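Local coordinates for protein putative epimerase (Burkholderia cenocepacia, PDB 4LW8) that probably acts as an NAD(P)-dependent sugar-nucleotide epimerase or dehydratase in the biosynthesis of lipopolysaccharide O-antigen, at residues L202-L215 and L261-T275. Sequence-based numbering, arbitrary orientation.
Sequences LVAHYARNAPRISL and LAMLSRIAGYVIDVT
Y206 is the knob of this contact: its ring sits among L261, L264, S265 and A268 of the neighbouring helix. L264 CB lies over one face, 3.7 Å from the centroid of the Y206 ring, as a CH-pi contact. A268 CB packs against Y206 CD1 at 3.4 Å. The buried hydroxyl is gripped twice. Y206 OH bonds S265 OG at 2.7 Å, and it accepts a nearly straight bond from I272 N (170°). Y270 crosses the Y206 ring obliquely, with planes 48° apart. Y270 CG stands between the backbone N and carbonyl carbon (chi1 81°), and the ring reaches back to the turn after helix 202-207. There Y270 OH donates to A210 O at 2.7 Å, tilted out of the carbonyl plane. That turn is a Schellman motif with N209 at C-prime. I272 touches the Y206 phenol with CG2 and H205 CB with CD1.

The strand edge is looser and wetter. R212 and D273 lie side by side in a salt bridge, R212 NH2 to D273 OD2 at 2.9 Å. D273 OD2 uses its anti lone pair and is tilted from the guanidinium plane. Two waters link R212 NH1 to T275 OG1. I213 and V274 share the other sheet face, their CG2 methyls in contact, and L215 CD1 meets L261 CD1 tip to tip.

Strands 212-215 and 273-275 pair in parallel through I213 N to D273 O, T275 N to I213 O and L215 N to T275 O. The bond from D273 N to P211 O, 2.9 Å, comes just ahead. Two helix-strand units thus pack side by side, helix on helix and strand on strand. This small alpha/beta layer is consistent with the C-terminal substrate-binding region of extended short-chain dehydrogenase/reductase epimerases.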
ATOM      1  N   LEU A 202      10.235   7.274 -29.539  1.00 30.39           N
ATOM      2  CA  LEU A 202      11.478   7.424 -30.295  1.00 31.12           C
ATOM      3  C   LEU A 202      11.423   6.620 -31.591  1.00 30.72           C
ATOM      4  O   LEU A 202      11.753   7.134 -32.663  1.00 34.14           O
ATOM      5  CB  LEU A 202      12.677   6.973 -29.460  1.00 34.58           C
ATOM      6  CG  LEU A 202      13.416   7.994 -28.591  1.00 48.15           C
ATOM      7  CD1 LEU A 202      12.451   8.904 -27.877  1.00 55.82           C
ATOM      8  CD2 LEU A 202      14.280   7.263 -27.579  1.00 44.56           C
ATOM      9  N   VAL A 203      11.015   5.356 -31.491  1.00 30.91           N
ATOM     10  CA  VAL A 203      10.905   4.495 -32.674  1.00 32.69           C
ATOM     11  C   VAL A 203       9.927   5.084 -33.701  1.00 34.38           C
ATOM     12  O   VAL A 203      10.227   5.129 -34.895  1.00 37.66           O
ATOM     13  CB  VAL A 203      10.469   3.060 -32.285  1.00 34.57           C
ATOM     14  CG1 VAL A 203      10.005   2.261 -33.512  1.00 32.24           C
ATOM     15  CG2 VAL A 203      11.604   2.348 -31.574  1.00 34.84           C
ATOM     16  N   ALA A 204       8.770   5.549 -33.232  1.00 30.02           N
ATOM     17  CA  ALA A 204       7.761   6.128 -34.120  1.00 31.42           C
ATOM     18  C   ALA A 204       8.321   7.331 -34.872  1.00 34.18           C
ATOM     19  O   ALA A 204       8.081   7.491 -36.070  1.00 39.27           O
ATOM     20  CB  ALA A 204       6.516   6.525 -33.342  1.00 28.77           C
ATOM     21  N   HIS A 205       9.082   8.167 -34.176  1.00 30.27           N
ATOM     22  CA  HIS A 205       9.675   9.329 -34.827  1.00 35.57           C
ATOM     23  C   HIS A 205      10.683   8.909 -35.892  1.00 42.50           C
ATOM     24  O   HIS A 205      10.633   9.394 -37.023  1.00 42.49           O
ATOM     25  CB  HIS A 205      10.354  10.260 -33.817  1.00 32.71           C
ATOM     26  CG  HIS A 205       9.404  11.137 -33.060  1.00 31.22           C
ATOM     27  ND1 HIS A 205       8.475  10.645 -32.164  1.00 28.96           N
ATOM     28  CD2 HIS A 205       9.230  12.483 -33.077  1.00 31.54           C
ATOM     29  CE1 HIS A 205       7.789  11.648 -31.648  1.00 36.52           C
ATOM     30  NE2 HIS A 205       8.219  12.773 -32.195  1.00 36.90           N
ATOM     31  N   TYR A 206      11.599   8.012 -35.540  1.00 38.11           N
ATOM     32  CA  TYR A 206      12.612   7.601 -36.502  1.00 36.43           C
ATOM     33  C   TYR A 206      11.997   6.835 -37.668  1.00 37.47           C
ATOM     34  O   TYR A 206      12.446   6.964 -38.809  1.00 37.48           O
ATOM     35  CB  TYR A 206      13.685   6.744 -35.832  1.00 31.95           C
ATOM     36  CG  TYR A 206      14.899   7.513 -35.355  1.00 34.88           C
ATOM     37  CD1 TYR A 206      15.904   7.891 -36.247  1.00 36.43           C
ATOM     38  CD2 TYR A 206      15.056   7.838 -34.016  1.00 33.52           C
ATOM     39  CE1 TYR A 206      17.028   8.583 -35.815  1.00 42.43           C
ATOM     40  CE2 TYR A 206      16.182   8.533 -33.570  1.00 35.90           C
ATOM     41  CZ  TYR A 206      17.159   8.903 -34.474  1.00 41.63           C
ATOM     42  OH  TYR A 206      18.270   9.582 -34.039  1.00 44.91           O
ATOM     43  N   ALA A 207      10.944   6.076 -37.389  1.00 36.78           N
ATOM     44  CA  ALA A 207      10.324   5.237 -38.410  1.00 40.10           C
ATOM     45  C   ALA A 207       9.724   6.069 -39.532  1.00 43.11           C
ATOM     46  O   ALA A 207       9.720   5.643 -40.691  1.00 41.52           O
ATOM     47  CB  ALA A 207       9.255   4.331 -37.784  1.00 41.70           C
ATOM     48  N   ARG A 208       9.202   7.246 -39.191  1.00 40.70           N
ATOM     49  CA  ARG A 208       8.602   8.133 -40.187  1.00 42.33           C
ATOM     50  C   ARG A 208       9.575   9.259 -40.576  1.00 45.51           C
ATOM     51  O   ARG A 208       9.174  10.287 -41.131  1.00 45.76           O
ATOM     52  CB  ARG A 208       7.289   8.717 -39.665  1.00 41.16           C
ATOM     53  CG  ARG A 208       7.472   9.701 -38.530  1.00 43.87           C
ATOM     54  CD  ARG A 208       6.154  10.182 -37.959  1.00 49.84           C
ATOM     55  NE  ARG A 208       6.383  11.354 -37.124  1.00 59.00           N
ATOM     56  CZ  ARG A 208       6.224  11.405 -35.806  1.00 63.28           C
ATOM     57  NH1 ARG A 208       5.804  10.339 -35.125  1.00 62.55           N
ATOM     58  NH2 ARG A 208       6.482  12.543 -35.170  1.00 60.39           N
ATOM     59  N   ASN A 209      10.851   9.061 -40.262  1.00 47.97           N
ATOM     60  CA  ASN A 209      11.898  10.037 -40.563  1.00 45.46           C
ATOM     61  C   ASN A 209      11.600  11.439 -40.047  1.00 37.97           C
ATOM     62  O   ASN A 209      11.837  12.422 -40.748  1.00 39.38           O
ATOM     63  CB  ASN A 209      12.136  10.108 -42.078  1.00 47.95           C
ATOM     64  CG  ASN A 209      12.581   8.786 -42.659  1.00 55.26           C
ATOM     65  OD1 ASN A 209      13.643   8.265 -42.314  1.00 56.95           O
ATOM     66  ND2 ASN A 209      11.763   8.229 -43.544  1.00 63.88           N
ATOM     67  N   ALA A 210      11.068  11.537 -38.835  1.00 36.27           N
ATOM     68  CA  ALA A 210      10.818  12.840 -38.223  1.00 37.41           C
ATOM     69  C   ALA A 210      12.119  13.628 -38.101  1.00 38.79           C
ATOM     70  O   ALA A 210      13.140  13.068 -37.715  1.00 43.08           O
ATOM     71  CB  ALA A 210      10.171  12.673 -36.857  1.00 34.41           C
ATOM     72  N   PRO A 211      12.093  14.926 -38.459  1.00 43.01           N
ATOM     73  CA  PRO A 211      13.307  15.743 -38.346  1.00 46.18           C
ATOM     74  C   PRO A 211      13.715  15.967 -36.888  1.00 39.64           C
ATOM     75  O   PRO A 211      14.912  16.012 -36.593  1.00 37.79           O
ATOM     76  CB  PRO A 211      12.910  17.070 -39.014  1.00 46.92           C
ATOM     77  CG  PRO A 211      11.415  17.111 -38.895  1.00 44.61           C
ATOM     78  CD  PRO A 211      10.961  15.689 -39.008  1.00 38.78           C
ATOM     79  N   ARG A 212      12.746  16.156 -35.997  1.00 44.44           N
ATOM     80  CA  ARG A 212      13.079  16.480 -34.608  1.00 34.98           C
ATOM     81  C   ARG A 212      12.172  15.844 -33.557  1.00 42.60           C
ATOM     82  O   ARG A 212      11.082  15.352 -33.858  1.00 38.71           O
ATOM     83  CB  ARG A 212      13.108  17.999 -34.407  1.00 46.82           C
ATOM     84  CG  ARG A 212      11.859  18.769 -34.810  1.00 50.78           C
ATOM     85  CD  ARG A 212      12.037  20.296 -34.567  1.00 52.14           C
ATOM     86  NE  ARG A 212      13.107  20.846 -35.393  1.00 40.00           N
ATOM     87  CZ  ARG A 212      14.355  21.014 -34.981  1.00 40.08           C
ATOM     88  NH1 ARG A 212      14.681  20.708 -33.735  1.00 40.55           N
ATOM     89  NH2 ARG A 212      15.274  21.476 -35.811  1.00 41.39           N
ATOM     90  N   ILE A 213      12.642  15.880 -32.311  1.00 36.70           N
ATOM     91  CA  ILE A 213      11.897  15.386 -31.158  1.00 36.98           C
ATOM     92  C   ILE A 213      12.308  16.129 -29.884  1.00 38.37           C
ATOM     93  O   ILE A 213      13.407  16.672 -29.796  1.00 35.08           O
ATOM     94  CB  ILE A 213      12.106  13.862 -30.964  1.00 35.76           C
ATOM     95  CG1 ILE A 213      11.059  13.286 -30.008  1.00 38.01           C
ATOM     96  CG2 ILE A 213      13.500  13.561 -30.437  1.00 33.73           C
ATOM     97  CD1 ILE A 213      11.304  11.834 -29.646  1.00 35.11           C
ATOM     98  N   SER A 214      11.413  16.150 -28.904  1.00 37.73           N
ATOM     99  CA  SER A 214      11.653  16.831 -27.644  1.00 38.52           C
ATOM    100  C   SER A 214      11.781  15.800 -26.546  1.00 38.07           C
ATOM    101  O   SER A 214      10.931  14.919 -26.424  1.00 41.71           O
ATOM    102  CB  SER A 214      10.518  17.802 -27.314  1.00 43.29           C
ATOM    103  OG  SER A 214      10.468  18.859 -28.247  1.00 49.51           O
ATOM    104  N   LEU A 215      12.858  15.899 -25.768  1.00 44.55           N
ATOM    105  CA  LEU A 215      13.155  14.929 -24.712  1.00 47.83           C
ATOM    106  C   LEU A 215      13.683  15.600 -23.438  1.00 49.29           C
ATOM    107  O   LEU A 215      13.925  16.805 -23.412  1.00 46.21           O
ATOM    108  CB  LEU A 215      14.176  13.898 -25.209  1.00 41.77           C
ATOM    109  CG  LEU A 215      13.810  13.110 -26.467  1.00 38.80           C
ATOM    110  CD1 LEU A 215      15.028  12.374 -27.023  1.00 36.41           C
ATOM    111  CD2 LEU A 215      12.697  12.134 -26.127  1.00 35.15           C
ATOM    112  N   LEU A 261      19.380   6.863 -28.753  1.00 31.85           N
ATOM    113  CA  LEU A 261      19.349   7.699 -29.947  1.00 36.90           C
ATOM    114  C   LEU A 261      20.425   7.267 -30.942  1.00 39.17           C
ATOM    115  O   LEU A 261      20.163   7.173 -32.135  1.00 40.87           O
ATOM    116  CB  LEU A 261      19.534   9.183 -29.584  1.00 38.69           C
ATOM    117  CG  LEU A 261      18.348   9.828 -28.859  1.00 39.55           C
ATOM    118  CD1 LEU A 261      18.733  11.182 -28.238  1.00 36.02           C
ATOM    119  CD2 LEU A 261      17.179   9.963 -29.830  1.00 37.88           C
ATOM    120  N   ALA A 262      21.628   6.988 -30.449  1.00 38.51           N
ATOM    121  CA  ALA A 262      22.719   6.596 -31.337  1.00 40.84           C
ATOM    122  C   ALA A 262      22.404   5.283 -32.064  1.00 42.36           C
ATOM    123  O   ALA A 262      22.731   5.131 -33.243  1.00 39.97           O
ATOM    124  CB  ALA A 262      24.015   6.482 -30.562  1.00 40.60           C
ATOM    125  N   MET A 263      21.755   4.350 -31.364  1.00 40.17           N
ATOM    126  CA  MET A 263      21.346   3.072 -31.958  1.00 39.96           C
ATOM    127  C   MET A 263      20.332   3.264 -33.077  1.00 41.43           C
ATOM    128  O   MET A 263      20.392   2.601 -34.120  1.00 38.21           O
ATOM    129  CB  MET A 263      20.748   2.143 -30.899  1.00 36.17           C
ATOM    130  CG  MET A 263      21.753   1.509 -29.951  1.00 36.01           C
ATOM    131  SD  MET A 263      20.937   0.536 -28.654  1.00 48.87           S
ATOM    132  CE  MET A 263      22.357   0.101 -27.667  1.00 72.18           C
ATOM    133  N   LEU A 264      19.380   4.156 -32.836  1.00 37.34           N
ATOM    134  CA  LEU A 264      18.318   4.393 -33.793  1.00 38.23           C
ATOM    135  C   LEU A 264      18.846   5.171 -34.983  1.00 41.68           C
ATOM    136  O   LEU A 264      18.416   4.939 -36.115  1.00 38.15           O
ATOM    137  CB  LEU A 264      17.153   5.124 -33.128  1.00 33.80           C
ATOM    138  CG  LEU A 264      16.313   4.259 -32.175  1.00 28.79           C
ATOM    139  CD1 LEU A 264      15.448   5.135 -31.279  1.00 27.42           C
ATOM    140  CD2 LEU A 264      15.439   3.280 -32.966  1.00 29.00           C
ATOM    141  N   SER A 265      19.790   6.078 -34.730  1.00 34.81           N
ATOM    142  CA  SER A 265      20.445   6.809 -35.809  1.00 39.32           C
ATOM    143  C   SER A 265      21.143   5.841 -36.760  1.00 46.86           C
ATOM    144  O   SER A 265      21.072   6.002 -37.978  1.00 48.49           O
ATOM    145  CB  SER A 265      21.454   7.825 -35.260  1.00 38.59           C
ATOM    146  OG  SER A 265      20.795   8.870 -34.545  1.00 44.84           O
ATOM    147  N   ARG A 266      21.811   4.835 -36.197  1.00 46.88           N
ATOM    148  CA  ARG A 266      22.506   3.833 -37.007  1.00 50.95           C
ATOM    149  C   ARG A 266      21.501   3.006 -37.807  1.00 47.84           C
ATOM    150  O   ARG A 266      21.729   2.698 -38.979  1.00 49.30           O
ATOM    151  CB  ARG A 266      23.365   2.918 -36.126  1.00 49.25           C
ATOM    152  N   ILE A 267      20.371   2.689 -37.175  1.00 42.10           N
ATOM    153  CA  ILE A 267      19.320   1.900 -37.812  1.00 45.61           C
ATOM    154  C   ILE A 267      18.609   2.681 -38.929  1.00 52.62           C
ATOM    155  O   ILE A 267      18.381   2.158 -40.023  1.00 53.81           O
ATOM    156  CB  ILE A 267      18.276   1.436 -36.781  1.00 40.94           C
ATOM    157  CG1 ILE A 267      18.886   0.403 -35.829  1.00 40.54           C
ATOM    158  CG2 ILE A 267      17.057   0.842 -37.471  1.00 36.96           C
ATOM    159  CD1 ILE A 267      18.065   0.163 -34.557  1.00 33.90           C
ATOM    160  N   ALA A 268      18.261   3.932 -38.644  1.00 46.35           N
ATOM    161  CA  ALA A 268      17.496   4.756 -39.577  1.00 42.69           C
ATOM    162  C   ALA A 268      18.375   5.457 -40.605  1.00 46.06           C
ATOM    163  O   ALA A 268      17.900   5.872 -41.656  1.00 49.66           O
ATOM    164  CB  ALA A 268      16.674   5.779 -38.812  1.00 40.44           C
ATOM    165  N   GLY A 269      19.649   5.628 -40.280  1.00 45.72           N
ATOM    166  CA  GLY A 269      20.585   6.220 -41.213  1.00 46.98           C
ATOM    167  C   GLY A 269      20.614   7.740 -41.167  1.00 53.08           C
ATOM    168  O   GLY A 269      21.060   8.372 -42.112  1.00 57.91           O
ATOM    169  N   TYR A 270      20.110   8.325 -40.084  1.00 45.52           N
ATOM    170  CA  TYR A 270      20.188   9.765 -39.893  1.00 48.03           C
ATOM    171  C   TYR A 270      20.091  10.088 -38.407  1.00 46.67           C
ATOM    172  O   TYR A 270      19.658   9.259 -37.611  1.00 44.06           O
ATOM    173  CB  TYR A 270      19.088  10.491 -40.681  1.00 44.89           C
ATOM    174  CG  TYR A 270      17.733  10.510 -40.007  1.00 45.00           C
ATOM    175  CD1 TYR A 270      16.867   9.433 -40.123  1.00 46.14           C
ATOM    176  CD2 TYR A 270      17.306  11.618 -39.279  1.00 46.67           C
ATOM    177  CE1 TYR A 270      15.621   9.444 -39.520  1.00 44.68           C
ATOM    178  CE2 TYR A 270      16.052  11.637 -38.664  1.00 41.21           C
ATOM    179  CZ  TYR A 270      15.217  10.545 -38.794  1.00 42.53           C
ATOM    180  OH  TYR A 270      13.974  10.540 -38.199  1.00 35.50           O
ATOM    181  N   VAL A 271      20.468  11.304 -38.043  1.00 40.09           N
ATOM    182  CA  VAL A 271      20.465  11.715 -36.647  1.00 46.03           C
ATOM    183  C   VAL A 271      19.304  12.670 -36.417  1.00 49.13           C
ATOM    184  O   VAL A 271      19.229  13.735 -37.031  1.00 47.21           O
ATOM    185  CB  VAL A 271      21.804  12.379 -36.259  1.00 45.05           C
ATOM    186  CG1 VAL A 271      21.762  12.923 -34.840  1.00 38.75           C
ATOM    187  CG2 VAL A 271      22.956  11.398 -36.450  1.00 42.73           C
ATOM    188  N   ILE A 272      18.368  12.274 -35.564  1.00 44.14           N
ATOM    189  CA  ILE A 272      17.218  13.129 -35.316  1.00 42.14           C
ATOM    190  C   ILE A 272      17.673  14.338 -34.493  1.00 44.63           C
ATOM    191  O   ILE A 272      18.594  14.241 -33.680  1.00 42.82           O
ATOM    192  CB  ILE A 272      16.075  12.365 -34.612  1.00 40.99           C
ATOM    193  CG1 ILE A 272      14.745  13.094 -34.799  1.00 37.50           C
ATOM    194  CG2 ILE A 272      16.382  12.129 -33.130  1.00 38.83           C
ATOM    195  CD1 ILE A 272      13.536  12.269 -34.406  1.00 31.86           C
ATOM    196  N   ASP A 273      17.045  15.484 -34.717  1.00 35.78           N
ATOM    197  CA  ASP A 273      17.412  16.670 -33.965  1.00 38.33           C
ATOM    198  C   ASP A 273      16.632  16.654 -32.650  1.00 42.59           C
ATOM    199  O   ASP A 273      15.440  16.357 -32.629  1.00 49.93           O
ATOM    200  CB  ASP A 273      17.143  17.952 -34.767  1.00 37.88           C
ATOM    201  CG  ASP A 273      17.950  19.145 -34.247  1.00 48.62           C
ATOM    202  OD1 ASP A 273      19.040  18.915 -33.700  1.00 48.08           O
ATOM    203  OD2 ASP A 273      17.505  20.304 -34.378  1.00 46.23           O
ATOM    204  N   VAL A 274      17.325  16.918 -31.548  1.00 41.04           N
ATOM    205  CA  VAL A 274      16.726  16.863 -30.217  1.00 43.03           C
ATOM    206  C   VAL A 274      16.600  18.233 -29.546  1.00 44.44           C
ATOM    207  O   VAL A 274      17.547  19.008 -29.526  1.00 47.29           O
ATOM    208  CB  VAL A 274      17.544  15.936 -29.308  1.00 43.49           C
ATOM    209  CG1 VAL A 274      16.981  15.934 -27.884  1.00 37.01           C
ATOM    210  CG2 VAL A 274      17.564  14.530 -29.907  1.00 32.57           C
ATOM    211  N   THR A 275      15.409  18.515 -29.021  1.00 51.22           N
ATOM    212  CA  THR A 275      15.126  19.690 -28.189  1.00 54.10           C
ATOM    213  C   THR A 275      14.948  19.246 -26.748  1.00 57.28           C
ATOM    214  O   THR A 275      14.297  18.234 -26.486  1.00 55.11           O
ATOM    215  CB  THR A 275      13.846  20.438 -28.641  1.00 49.21           C
ATOM    216  OG1 THR A 275      14.104  21.152 -29.850  1.00 49.90           O
ATOM    217  CG2 THR A 275      13.406  21.445 -27.599  1.00 61.70           C
TER
HETATM  218  O   HOH W   1      16.956  15.551 -38.560  1.00 44.96           O
HETATM  219  O   HOH W   2      16.673  21.434 -31.492  1.00 38.25           O
HETATM  220  O   HOH W   3      13.545  19.393 -31.742  1.00 51.32           O